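Local structure of endo-beta-N-acetylglucosaminidase F1 (6TCV) at residues Y171-V176 with V200-N205; L246-N251 with D282-A287; A287-N292 with T326-G331. The protein probably hydrolyses the linkage between the two core N-acetylglucosamines of high-mannose N-glycans, as an endo-beta-N-acetylglucosaminidase of a human gut bacterium. The protein carries 2 engineered substitutions. All blocks are in the same frame, centred on the assembly; numbering follows the deposited sequence.

Contact 1. Residues Y171-V176 with V200-N205; sequences YLFFEV and VLFAAN. With MAN (alpha-D-mannopyranose), chain B; NAG (2-acetamido-2-deoxy-beta-D-glucopyranose), chain C; MAN (alpha-D-mannopyranose), chain D; BMA (beta-D-mannopyranose), chain E.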
loop_
_atom_site.group_PDB
_atom_site.type_symbol
_atom_site.label_atom_id
_atom_site.label_comp_id
_atom_site.label_asym_id
_atom_site.label_seq_id
_atom_site.Cartn_x
_atom_site.Cartn_y
_atom_site.Cartn_z
ATOM N N TYR A 171 7.103 5.743 -3.563
ATOM C CA TYR A 171 6.146 4.811 -4.185
ATOM C C TYR A 171 6.566 4.610 -5.630
ATOM O O TYR A 171 6.512 5.559 -6.421
ATOM C CB TYR A 171 4.759 5.435 -4.077
ATOM C CG TYR A 171 3.595 4.530 -4.447
ATOM C CD1 TYR A 171 3.298 4.214 -5.755
ATOM C CD2 TYR A 171 2.771 4.032 -3.464
ATOM C CE1 TYR A 171 2.218 3.384 -6.079
ATOM C CE2 TYR A 171 1.667 3.215 -3.796
ATOM C CZ TYR A 171 1.438 2.909 -5.085
ATOM O OH TYR A 171 0.353 2.112 -5.455
ATOM N N LEU A 172 6.980 3.392 -5.998
ATOM C CA LEU A 172 7.614 3.148 -7.284
ATOM C C LEU A 172 6.903 2.043 -8.055
ATOM O O LEU A 172 6.808 0.922 -7.571
ATOM C CB LEU A 172 9.082 2.730 -7.051
ATOM C CG LEU A 172 9.915 2.568 -8.314
ATOM C CD1 LEU A 172 10.032 3.888 -9.038
ATOM C CD2 LEU A 172 11.309 2.047 -7.926
ATOM N N PHE A 173 6.540 2.318 -9.291
ATOM C CA PHE A 173 6.008 1.291 -10.186
ATOM C C PHE A 173 7.100 0.736 -11.074
ATOM O O PHE A 173 7.810 1.498 -11.723
ATOM C CB PHE A 173 4.959 1.860 -11.144
ATOM C CG PHE A 173 3.673 2.341 -10.553
ATOM C CD1 PHE A 173 3.558 3.624 -10.038
ATOM C CD2 PHE A 173 2.502 1.561 -10.653
ATOM C CE1 PHE A 173 2.331 4.122 -9.624
ATOM C CE2 PHE A 173 1.291 2.060 -10.170
ATOM C CZ PHE A 173 1.219 3.343 -9.646
ATOM N N PHE A 174 7.205 -0.596 -11.147
ATOM C CA PHE A 174 8.025 -1.263 -12.157
ATOM C C PHE A 174 7.156 -1.811 -13.273
ATOM O O PHE A 174 6.160 -2.506 -13.016
ATOM C CB PHE A 174 8.763 -2.456 -11.562
ATOM C CG PHE A 174 9.902 -2.068 -10.720
ATOM C CD1 PHE A 174 11.104 -1.757 -11.269
ATOM C CD2 PHE A 174 9.744 -1.920 -9.342
ATOM C CE1 PHE A 174 12.182 -1.334 -10.457
ATOM C CE2 PHE A 174 10.837 -1.486 -8.544
ATOM C CZ PHE A 174 12.006 -1.209 -9.103
ATOM N N GLU A 175 7.544 -1.524 -14.523
ATOM C CA GLU A 175 6.957 -2.195 -15.681
ATOM C C GLU A 175 7.611 -3.569 -15.754
ATOM O O GLU A 175 8.670 -3.756 -16.341
ATOM C CB GLU A 175 7.193 -1.383 -16.940
ATOM C CG GLU A 175 6.345 -0.142 -17.082
ATOM C CD GLU A 175 5.042 -0.311 -17.854
ATOM O OE1 GLU A 175 4.442 -1.413 -17.805
ATOM O OE2 GLU A 175 4.621 0.651 -18.513
ATOM N N VAL A 176 6.997 -4.545 -15.086
ATOM C CA VAL A 176 7.619 -5.864 -14.933
ATOM C C VAL A 176 7.656 -6.661 -16.208
ATOM O O VAL A 176 8.309 -7.704 -16.249
ATOM C CB VAL A 176 6.993 -6.641 -13.761
ATOM C CG1 VAL A 176 7.211 -5.918 -12.457
ATOM C CG2 VAL A 176 5.492 -6.966 -13.982
ATOM N N VAL A 200 5.356 -1.303 -6.770
ATOM C CA VAL A 200 4.229 -1.926 -7.448
ATOM C C VAL A 200 4.709 -2.762 -8.616
ATOM O O VAL A 200 5.484 -2.293 -9.467
ATOM C CB VAL A 200 3.229 -0.870 -7.923
ATOM C CG1 VAL A 200 2.044 -1.518 -8.630
ATOM C CG2 VAL A 200 2.743 -0.018 -6.783
ATOM N N LEU A 201 4.193 -3.989 -8.701
ATOM C CA LEU A 201 4.394 -4.854 -9.858
ATOM C C LEU A 201 3.346 -4.508 -10.896
ATOM O O LEU A 201 2.183 -4.930 -10.784
ATOM C CB LEU A 201 4.301 -6.311 -9.436
ATOM C CG LEU A 201 5.119 -6.668 -8.199
ATOM C CD1 LEU A 201 4.894 -8.151 -7.846
ATOM C CD2 LEU A 201 6.599 -6.345 -8.338
ATOM N N PHE A 202 3.730 -3.696 -11.883
ATOM C CA PHE A 202 2.772 -3.139 -12.853
ATOM C C PHE A 202 2.888 -3.967 -14.129
ATOM O O PHE A 202 3.899 -3.911 -14.832
ATOM C CB PHE A 202 3.110 -1.668 -13.097
ATOM C CG PHE A 202 2.059 -0.927 -13.902
ATOM C CD1 PHE A 202 0.942 -0.414 -13.255
ATOM C CD2 PHE A 202 2.236 -0.669 -15.242
ATOM C CE1 PHE A 202 0.005 0.287 -13.977
ATOM C CE2 PHE A 202 1.313 0.031 -15.976
ATOM C CZ PHE A 202 0.210 0.532 -15.340
ATOM N N ALA A 203 1.862 -4.752 -14.467
ATOM C CA ALA A 203 0.597 -4.949 -13.719
ATOM C C ALA A 203 -0.040 -6.258 -14.091
ATOM O O ALA A 203 -0.018 -6.652 -15.282
ATOM C CB ALA A 203 -0.427 -3.845 -14.024
ATOM N N ALA A 204 -0.669 -6.894 -13.102
ATOM C CA ALA A 204 -1.695 -7.892 -13.379
ATOM C C ALA A 204 -2.914 -7.163 -13.927
ATOM O O ALA A 204 -3.073 -5.957 -13.798
ATOM C CB ALA A 204 -2.079 -8.647 -12.095
ATOM N N ASN A 205 -3.824 -7.922 -14.516
ATOM C CA ASN A 205 -4.990 -7.344 -15.168
ATOM C C ASN A 205 -6.297 -7.842 -14.583
ATOM O O ASN A 205 -6.366 -8.912 -13.980
ATOM C CB ASN A 205 -4.956 -7.660 -16.648
ATOM C CG ASN A 205 -3.745 -7.109 -17.296
ATOM O OD1 ASN A 205 -2.894 -7.825 -17.809
ATOM N ND2 ASN A 205 -3.638 -5.801 -17.265
HETATM C C1 MAN B . 0.446 -4.542 -21.520
HETATM C C2 MAN B . 0.121 -5.988 -21.170
HETATM C C3 MAN B . -0.595 -6.014 -19.830
HETATM C C4 MAN B . 0.203 -5.293 -18.750
HETATM C C5 MAN B . 0.591 -3.888 -19.200
HETATM C C6 MAN B . 1.598 -3.229 -18.277
HETATM O O2 MAN B . 1.359 -6.732 -21.168
HETATM O O3 MAN B . -0.773 -7.371 -19.420
HETATM O O4 MAN B . -0.604 -5.128 -17.586
HETATM O O5 MAN B . 1.229 -3.956 -20.499
HETATM O O6 MAN B . 1.969 -1.937 -18.795
HETATM C C1 NAG C . -0.406 5.761 -17.698
HETATM C C2 NAG C . -0.409 4.383 -17.063
HETATM C C3 NAG C . 0.332 3.317 -17.873
HETATM C C4 NAG C . 1.073 3.952 -19.034
HETATM C C5 NAG C . 1.827 5.161 -18.514
HETATM C C6 NAG C . 2.746 5.811 -19.540
HETATM C C7 NAG C . -0.507 3.930 -14.646
HETATM C C8 NAG C . 0.171 4.177 -13.311
HETATM N N2 NAG C . 0.100 4.457 -15.705
HETATM O O3 NAG C . -0.606 2.357 -18.368
HETATM O O4 NAG C . 2.013 2.984 -19.532
HETATM O O5 NAG C . 0.900 6.186 -18.104
HETATM O O6 NAG C . 3.298 6.979 -19.026
HETATM O O7 NAG C . -1.564 3.297 -14.752
HETATM C C1 MAN D . 5.515 1.294 -23.537
HETATM C C2 MAN D . 6.254 0.220 -24.317
HETATM C C3 MAN D . 6.499 -0.985 -23.405
HETATM C C4 MAN D . 7.250 -0.500 -22.166
HETATM C C5 MAN D . 6.522 0.630 -21.438
HETATM C C6 MAN D . 7.315 1.269 -20.301
HETATM O O2 MAN D . 7.549 0.674 -24.724
HETATM O O3 MAN D . 7.204 -2.027 -24.077
HETATM O O4 MAN D . 7.390 -1.532 -21.188
HETATM O O5 MAN D . 6.243 1.686 -22.384
HETATM O O6 MAN D . 6.528 2.231 -19.600
HETATM C C1 BMA E . 2.053 2.834 -20.929
HETATM C C2 BMA E . 3.251 1.979 -21.299
HETATM C C3 BMA E . 3.296 1.762 -22.800
HETATM C C4 BMA E . 1.951 1.265 -23.321
HETATM C C5 BMA E . 0.800 2.132 -22.804
HETATM C C6 BMA E . -0.563 1.576 -23.130
HETATM O O2 BMA E . 3.081 0.698 -20.664
HETATM O O3 BMA E . 4.252 0.778 -23.197
HETATM O O4 BMA E . 1.882 1.320 -24.752
HETATM O O5 BMA E . 0.862 2.213 -21.365
HETATM O O6 BMA E . -0.606 0.220 -22.609
HETATM O O HOH W 1 4.993 -4.086 -17.514
#
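F202, which reaches F173 and E175 across the strand pair, is joined to A203 by a cis peptide bond, right where the pairing of Y171-V176 with V200-N205 runs out. Its carbonyl takes the last bond, from V176 N to F202 O at 3.2 Å. Before it the two parallel strands are tied from V200 N to L172 O, F174 N to V200 O and F202 N to F174 O. F173, E175, V200 and F202 share one face. There V200 CG2 covers one side of the F173 ring near its rim, while C8 of NAG chain C lies over the other. The F173 and F202 planes are turned 89° apart and meet obliquely, CD2 of F173 to CD1 of F202 at 3.6 Å. With CG opposite the backbone N (chi1 -171°), the F202 ring extends toward the acetamido group, its CZ 3.3 Å from NAG chain C O7. E175 bends at chi2 and brings OE1 to the F202 edge, 3.5 Å from CD2. That carboxylate accepts from three sugars: OE1 from O6 of MAN chain B, OE2 from BMA O2 and MAN chain D O6. An alanine at F202 is likely to leave a gap beside the F173 ring and next to the acetamido group. Parallel strands whose C-terminal ends grip sugar are the hallmark of a glycosidase beta/alpha barrel.

Contact 2. Residues L246-N251 with D282-A287; sequences LGLLGN and DGVNYA. Engineered in segment 282-287: A287 (natural residue Asp).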
loop_
_atom_site.group_PDB
_atom_site.type_symbol
_atom_site.label_atom_id
_atom_site.label_comp_id
_atom_site.label_asym_id
_atom_site.label_seq_id
_atom_site.Cartn_x
_atom_site.Cartn_y
_atom_site.Cartn_z
ATOM N N LEU A 246 0.782 -5.743 -5.613
ATOM C CA LEU A 246 0.379 -6.190 -6.940
ATOM C C LEU A 246 -0.368 -5.050 -7.619
ATOM O O LEU A 246 -1.332 -4.507 -7.063
ATOM C CB LEU A 246 -0.524 -7.416 -6.828
ATOM C CG LEU A 246 -0.904 -8.092 -8.169
ATOM C CD1 LEU A 246 0.343 -8.598 -8.895
ATOM C CD2 LEU A 246 -1.907 -9.204 -7.890
ATOM N N GLY A 247 0.083 -4.637 -8.798
ATOM C CA GLY A 247 -0.690 -3.689 -9.587
ATOM C C GLY A 247 -1.792 -4.421 -10.344
ATOM O O GLY A 247 -1.575 -5.505 -10.880
ATOM N N LEU A 248 -2.968 -3.788 -10.383
ATOM C CA LEU A 248 -4.096 -4.228 -11.204
ATOM C C LEU A 248 -4.427 -3.121 -12.189
ATOM O O LEU A 248 -4.457 -1.933 -11.822
ATOM C CB LEU A 248 -5.319 -4.557 -10.336
ATOM C CG LEU A 248 -5.572 -6.021 -10.039
ATOM C CD1 LEU A 248 -5.820 -6.830 -11.311
ATOM C CD2 LEU A 248 -4.460 -6.633 -9.211
ATOM N N LEU A 249 -4.725 -3.525 -13.414
ATOM C CA LEU A 249 -4.918 -2.607 -14.522
ATOM C C LEU A 249 -5.979 -3.199 -15.443
ATOM O O LEU A 249 -5.938 -4.397 -15.748
ATOM C CB LEU A 249 -3.548 -2.460 -15.238
ATOM C CG LEU A 249 -3.500 -1.523 -16.444
ATOM C CD1 LEU A 249 -3.626 -0.076 -16.065
ATOM C CD2 LEU A 249 -2.174 -1.783 -17.201
ATOM N N GLY A 250 -6.854 -2.350 -15.982
ATOM C CA GLY A 250 -7.810 -2.784 -17.000
ATOM C C GLY A 250 -7.089 -3.287 -18.228
ATOM O O GLY A 250 -5.906 -3.028 -18.432
ATOM N N ASN A 251 -7.817 -4.022 -19.075
ATOM C CA ASN A 251 -7.134 -4.777 -20.116
ATOM C C ASN A 251 -8.049 -5.161 -21.290
ATOM O O ASN A 251 -8.057 -6.328 -21.729
ATOM C CB ASN A 251 -6.511 -6.037 -19.480
ATOM C CG ASN A 251 -5.480 -6.661 -20.367
ATOM O OD1 ASN A 251 -4.777 -5.971 -21.145
ATOM N ND2 ASN A 251 -5.379 -7.948 -20.317
ATOM N N ASP A 282 1.980 -7.209 -0.030
ATOM C CA ASP A 282 1.608 -6.206 0.961
ATOM C C ASP A 282 0.405 -5.369 0.595
ATOM O O ASP A 282 0.081 -4.436 1.341
ATOM C CB ASP A 282 2.813 -5.314 1.285
ATOM C CG ASP A 282 3.928 -6.101 1.859
ATOM O OD1 ASP A 282 3.774 -6.608 2.987
ATOM O OD2 ASP A 282 4.994 -6.240 1.190
ATOM N N GLY A 283 -0.262 -5.655 -0.525
ATOM C CA GLY A 283 -1.459 -4.959 -0.944
ATOM C C GLY A 283 -1.480 -4.779 -2.430
ATOM O O GLY A 283 -0.848 -5.526 -3.174
ATOM N N VAL A 284 -2.238 -3.772 -2.848
ATOM C CA VAL A 284 -2.623 -3.592 -4.251
ATOM C C VAL A 284 -2.572 -2.137 -4.662
ATOM O O VAL A 284 -2.739 -1.221 -3.839
ATOM C CB VAL A 284 -4.053 -4.171 -4.474
ATOM C CG1 VAL A 284 -5.117 -3.353 -3.752
ATOM C CG2 VAL A 284 -4.412 -4.298 -5.946
ATOM N N ASN A 285 -2.337 -1.892 -5.948
ATOM C CA ASN A 285 -2.649 -0.621 -6.608
ATOM C C ASN A 285 -3.706 -0.883 -7.679
ATOM O O ASN A 285 -3.566 -1.856 -8.446
ATOM C CB ASN A 285 -1.440 0.009 -7.285
ATOM C CG ASN A 285 -1.799 1.289 -8.006
ATOM O OD1 ASN A 285 -1.950 2.372 -7.345
ATOM N ND2 ASN A 285 -2.028 1.228 -9.227
ATOM N N TYR A 286 -4.738 -0.049 -7.721
ATOM C CA TYR A 286 -5.748 -0.092 -8.779
ATOM C C TYR A 286 -5.563 1.089 -9.725
ATOM O O TYR A 286 -5.588 2.254 -9.297
ATOM C CB TYR A 286 -7.131 -0.037 -8.138
ATOM C CG TYR A 286 -7.541 -1.299 -7.396
ATOM C CD1 TYR A 286 -7.422 -2.543 -7.956
ATOM C CD2 TYR A 286 -8.086 -1.218 -6.103
ATOM C CE1 TYR A 286 -7.850 -3.682 -7.298
ATOM C CE2 TYR A 286 -8.521 -2.369 -5.427
ATOM C CZ TYR A 286 -8.404 -3.591 -6.052
ATOM O OH TYR A 286 -8.836 -4.743 -5.427
ATOM N N ALA A 287 -5.469 0.757 -11.019
ATOM C CA ALA A 287 -5.342 1.717 -12.104
ATOM C C ALA A 287 -6.425 1.449 -13.146
ATOM O O ALA A 287 -6.393 0.429 -13.871
ATOM C CB ALA A 287 -3.936 1.630 -12.689
HETATM O O HOH W 2 -1.618 -0.867 -11.060
#
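L246-L249 and G283-A287 pair as neighbouring parallel strands of the barrel sheet, the two strands of a beta-alpha-beta unit. Their short axes diverge by 24° and approach to 4.7 Å. The backbone bonds alternate: L246 N to G283 O, N285 N to L246 O, L248 N to N285 O and A287 N to L248 O. The bond from L248 N to N285 O is the shortest, at 2.8 Å. A CA-H...O contact from L249 to A287 O extends the match beyond the last of them.

The sheet has two different faces. On one, L246, L248, V284 and Y286 are all apolar or aromatic. V284 places CG2 opposite its backbone N, with chi1 68° leaving CG1 wedged between N and the carbonyl carbon; CG2 thereby lies over one face of the Y286 ring and comes 4.0 Å from L248 CD2. L248 meets the same ring from its rim, CB to Y286 CD1 at 3.8 Å. On the other face, L249 CD1 rests against the methyl of A287, an engineered residue (aspartate in nature), with CD1 to CB at 3.8 Å. Beside them a water bridges the strands, accepting from N285 ND2 at 2.8 Å and donating to L248 O, which therefore holds two donors. G283 adopts backbone angles that would jam a CB against the preceding carbonyl.

The V284 and Y286 face packs on the barrel's outer helices: V272 of helix 262-278 touches both residues, F268 touches L248, and T316 of helix 306-319 bonds Y286 OH. Strand 198-209 flanks the pair beyond G247, and strand 324-329 flanks it beyond V284.

Contact 3. Residues A287-N292 with T326-G331; sequences ADLYSN and TVFDWG. Engineered in segment 287-292: A287 (natural residue Asp), L289 (natural residue Glu). With NAG (2-acetamido-2-deoxy-beta-D-glucopyranose), chain C; NAG (2-acetamido-2-deoxy-beta-D-glucopyranose), chain F; MAN (alpha-D-mannopyranose), chain G; BMA (beta-D-mannopyranose), chain E.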
loop_
_atom_site.group_PDB
_atom_site.type_symbol
_atom_site.label_atom_id
_atom_site.label_comp_id
_atom_site.label_asym_id
_atom_site.label_seq_id
_atom_site.Cartn_x
_atom_site.Cartn_y
_atom_site.Cartn_z
ATOM N N ALA A 287 -5.469 0.757 -11.019
ATOM C CA ALA A 287 -5.342 1.717 -12.104
ATOM C C ALA A 287 -6.425 1.449 -13.146
ATOM O O ALA A 287 -6.393 0.429 -13.871
ATOM C CB ALA A 287 -3.936 1.630 -12.689
ATOM N N ASP A 288 -7.393 2.354 -13.196
ATOM C CA ASP A 288 -8.554 2.234 -14.078
ATOM C C ASP A 288 -8.248 2.799 -15.452
ATOM O O ASP A 288 -8.563 3.947 -15.753
ATOM C CB ASP A 288 -9.780 2.931 -13.494
ATOM C CG ASP A 288 -10.967 2.916 -14.452
ATOM O OD1 ASP A 288 -11.137 1.907 -15.198
ATOM O OD2 ASP A 288 -11.758 3.871 -14.447
ATOM N N LEU A 289 -7.561 1.990 -16.265
ATOM C CA LEU A 289 -7.256 2.287 -17.664
ATOM C C LEU A 289 -7.510 1.061 -18.515
ATOM O O LEU A 289 -7.387 -0.060 -18.058
ATOM C CB LEU A 289 -5.777 2.733 -17.881
ATOM C CG LEU A 289 -5.403 4.044 -17.235
ATOM C CD1 LEU A 289 -4.918 3.880 -15.830
ATOM C CD2 LEU A 289 -4.320 4.755 -18.035
ATOM N N TYR A 290 -7.891 1.300 -19.760
ATOM C CA TYR A 290 -7.809 0.344 -20.876
ATOM C C TYR A 290 -9.026 -0.586 -20.894
ATOM O O TYR A 290 -9.091 -1.478 -21.756
ATOM C CB TYR A 290 -6.506 -0.519 -20.997
ATOM C CG TYR A 290 -5.304 0.411 -20.872
ATOM C CD1 TYR A 290 -5.126 1.486 -21.760
ATOM C CD2 TYR A 290 -4.322 0.179 -19.931
ATOM C CE1 TYR A 290 -4.076 2.392 -21.584
ATOM C CE2 TYR A 290 -3.260 1.057 -19.808
ATOM C CZ TYR A 290 -3.156 2.140 -20.614
ATOM O OH TYR A 290 -2.115 3.029 -20.443
ATOM N N SER A 291 -10.004 -0.412 -20.000
ATOM C CA SER A 291 -11.201 -1.242 -20.078
ATOM C C SER A 291 -12.101 -0.703 -21.197
ATOM O O SER A 291 -12.134 0.515 -21.513
ATOM C CB SER A 291 -11.938 -1.207 -18.738
ATOM O OG SER A 291 -11.195 -1.871 -17.721
ATOM N N ASN A 292 -12.918 -1.612 -21.738
ATOM C CA ASN A 292 -13.947 -1.253 -22.703
ATOM C C ASN A 292 -15.267 -1.059 -21.987
ATOM O O ASN A 292 -15.364 -1.248 -20.772
ATOM C CB ASN A 292 -14.037 -2.297 -23.823
ATOM C CG ASN A 292 -12.756 -2.430 -24.609
ATOM O OD1 ASN A 292 -11.965 -1.479 -24.676
ATOM N ND2 ASN A 292 -12.585 -3.538 -25.270
ATOM N N THR A 326 -4.407 0.958 -2.476
ATOM C CA THR A 326 -3.895 2.191 -3.050
ATOM C C THR A 326 -4.457 2.345 -4.454
ATOM O O THR A 326 -4.820 1.356 -5.102
ATOM C CB THR A 326 -2.351 2.239 -3.069
ATOM O OG1 THR A 326 -1.810 1.375 -4.077
ATOM C CG2 THR A 326 -1.764 1.841 -1.742
ATOM N N VAL A 327 -4.525 3.579 -4.928
ATOM C CA VAL A 327 -5.122 3.894 -6.220
ATOM C C VAL A 327 -4.268 4.894 -6.991
ATOM O O VAL A 327 -3.639 5.790 -6.428
ATOM C CB VAL A 327 -6.578 4.359 -6.162
ATOM C CG1 VAL A 327 -7.438 3.300 -5.535
ATOM C CG2 VAL A 327 -6.682 5.639 -5.401
ATOM N N PHE A 328 -4.259 4.741 -8.297
ATOM C CA PHE A 328 -3.863 5.801 -9.245
ATOM C C PHE A 328 -5.068 6.670 -9.529
ATOM O O PHE A 328 -6.140 6.142 -9.855
ATOM C CB PHE A 328 -3.329 5.095 -10.487
ATOM C CG PHE A 328 -2.756 6.001 -11.551
ATOM C CD1 PHE A 328 -1.810 6.968 -11.284
ATOM C CD2 PHE A 328 -3.137 5.844 -12.878
ATOM C CE1 PHE A 328 -1.256 7.730 -12.301
ATOM C CE2 PHE A 328 -2.600 6.628 -13.904
ATOM C CZ PHE A 328 -1.647 7.565 -13.618
ATOM N N ASP A 329 -4.939 7.976 -9.337
ATOM C CA ASP A 329 -6.041 8.885 -9.599
ATOM C C ASP A 329 -6.176 9.210 -11.082
ATOM O O ASP A 329 -5.547 10.144 -11.608
ATOM C CB ASP A 329 -5.898 10.148 -8.771
ATOM C CG ASP A 329 -7.063 11.082 -8.925
ATOM O OD1 ASP A 329 -8.086 10.707 -9.535
ATOM O OD2 ASP A 329 -6.969 12.239 -8.456
ATOM N N TRP A 330 -6.892 8.364 -11.807
ATOM C CA TRP A 330 -7.072 8.489 -13.254
ATOM C C TRP A 330 -8.364 7.727 -13.579
ATOM O O TRP A 330 -8.713 6.761 -12.893
ATOM C CB TRP A 330 -5.888 7.875 -14.022
ATOM C CG TRP A 330 -5.869 8.252 -15.436
ATOM C CD1 TRP A 330 -6.163 7.474 -16.538
ATOM C CD2 TRP A 330 -5.469 9.523 -15.956
ATOM N NE1 TRP A 330 -6.017 8.246 -17.691
ATOM C CE2 TRP A 330 -5.564 9.487 -17.365
ATOM C CE3 TRP A 330 -5.026 10.706 -15.352
ATOM C CZ2 TRP A 330 -5.243 10.599 -18.171
ATOM C CZ3 TRP A 330 -4.755 11.806 -16.147
ATOM C CH2 TRP A 330 -4.807 11.725 -17.527
ATOM N N GLY A 331 -9.042 8.084 -14.665
ATOM C CA GLY A 331 -10.287 7.396 -14.992
ATOM C C GLY A 331 -11.291 7.633 -13.895
ATOM O O GLY A 331 -11.372 8.718 -13.326
HETATM C C1 NAG C . -0.406 5.761 -17.698
HETATM C C2 NAG C . -0.409 4.383 -17.063
HETATM C C3 NAG C . 0.332 3.317 -17.873
HETATM C C4 NAG C . 1.073 3.952 -19.034
HETATM C C5 NAG C . 1.827 5.161 -18.514
HETATM C C6 NAG C . 2.746 5.811 -19.540
HETATM C C7 NAG C . -0.507 3.930 -14.646
HETATM C C8 NAG C . 0.171 4.177 -13.311
HETATM N N2 NAG C . 0.100 4.457 -15.705
HETATM O O3 NAG C . -0.606 2.357 -18.368
HETATM O O4 NAG C . 2.013 2.984 -19.532
HETATM O O5 NAG C . 0.900 6.186 -18.104
HETATM O O6 NAG C . 3.298 6.979 -19.026
HETATM O O7 NAG C . -1.564 3.297 -14.752
HETATM C C1 NAG F . -2.929 8.628 -21.261
HETATM C C2 NAG F . -2.146 7.499 -21.888
HETATM C C3 NAG F . -1.979 6.351 -20.900
HETATM C C4 NAG F . -1.404 6.895 -19.609
HETATM C C5 NAG F . -2.358 7.941 -19.064
HETATM C C6 NAG F . -2.016 8.475 -17.695
HETATM C C7 NAG F . -2.609 7.349 -24.288
HETATM C C8 NAG F . -3.588 6.853 -25.328
HETATM N N2 NAG F . -2.869 6.997 -23.054
HETATM O O3 NAG F . -1.144 5.372 -21.509
HETATM O O4 NAG F . -1.317 5.735 -18.761
HETATM O O5 NAG F . -2.367 9.017 -20.007
HETATM O O6 NAG F . -0.656 8.969 -17.731
HETATM O O7 NAG F . -1.638 8.041 -24.575
HETATM C C1 MAN G . -1.825 -0.432 -22.763
HETATM C C2 MAN G . -1.782 -1.727 -21.965
HETATM C C3 MAN G . -0.689 -2.628 -22.521
HETATM C C4 MAN G . -0.939 -2.920 -23.987
HETATM C C5 MAN G . -1.101 -1.602 -24.750
HETATM C C6 MAN G . -1.498 -1.823 -26.189
HETATM O O2 MAN G . -3.041 -2.367 -22.057
HETATM O O3 MAN G . -0.755 -3.864 -21.781
HETATM O O4 MAN G . 0.090 -3.689 -24.601
HETATM O O5 MAN G . -2.089 -0.750 -24.129
HETATM O O6 MAN G . -2.723 -2.571 -26.201
HETATM C C1 BMA E . 2.053 2.834 -20.929
HETATM C C2 BMA E . 3.251 1.979 -21.299
HETATM C C3 BMA E . 3.296 1.762 -22.800
HETATM C C4 BMA E . 1.951 1.265 -23.321
HETATM C C5 BMA E . 0.800 2.132 -22.804
HETATM C C6 BMA E . -0.563 1.576 -23.130
HETATM O O2 BMA E . 3.081 0.698 -20.664
HETATM O O3 BMA E . 4.252 0.778 -23.197
HETATM O O4 BMA E . 1.882 1.320 -24.752
HETATM O O5 BMA E . 0.862 2.213 -21.365
HETATM O O6 BMA E . -0.606 0.220 -22.609
HETATM O O HOH W 3 -6.779 4.860 -12.204
#
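L289, an engineered residue (glutamate in nature), is the bump that fills the hollow between F328 and W330. Its branch crosses W330 at about a right angle, CG to W330 CD1 at 3.6 Å, while L289 CD1 slides in at the edge of the F328 ring, 4.0 Å from F328 CD2. The other methyl, L289 CD2, comes 3.2 Å from O4 of NAG chain F, the oxygen that joins the two N-acetylglucosamines. Both rings serve as floors for sugar: C8 of NAG chain C sits over the centre of F328, and C6 of NAG chain F over the centre of W330. Y290 is sandwiched, with L289 CB over one face and C1 of MAN chain G over the opposite one, and its OH hydrogen-bonds O3 of both N-acetylglucosamines. Farther out, G331 nestles under D288, where a CB would collide with D288 O. D288 OD2 holds Q332 N, and one water ties D288 N to F328 O and W330 O. Such an aromatic-lined cleft around an intact chitobiose core is characteristic of the substrate site of an endoglycosidase, and the altered pair A287 and L289 is consistent with a disabled enzyme.

Overall arrangement
The three contacts follow one another along the chain and round one curved sheet. Contact 1 joins strands 169-175 and 198-209, contact 2 strands 243-249 and 283-287, and contact 3 the loop after 283-287 with strand 324-329. Centres of contacts 1 and 2 lie 8 Å apart, of 2 and 3 9 Å, and of 1 and 3 13 Å. L201 O to G247 N links the first two across neighbouring strands; A287 belongs to both of the last two. Inside the barrel, T326 OG1 draws Y171 and V284 together. Contacts 1 and 3 touch the same NAG chain C and BMA, so the strand ends cradle the glycan from several directions.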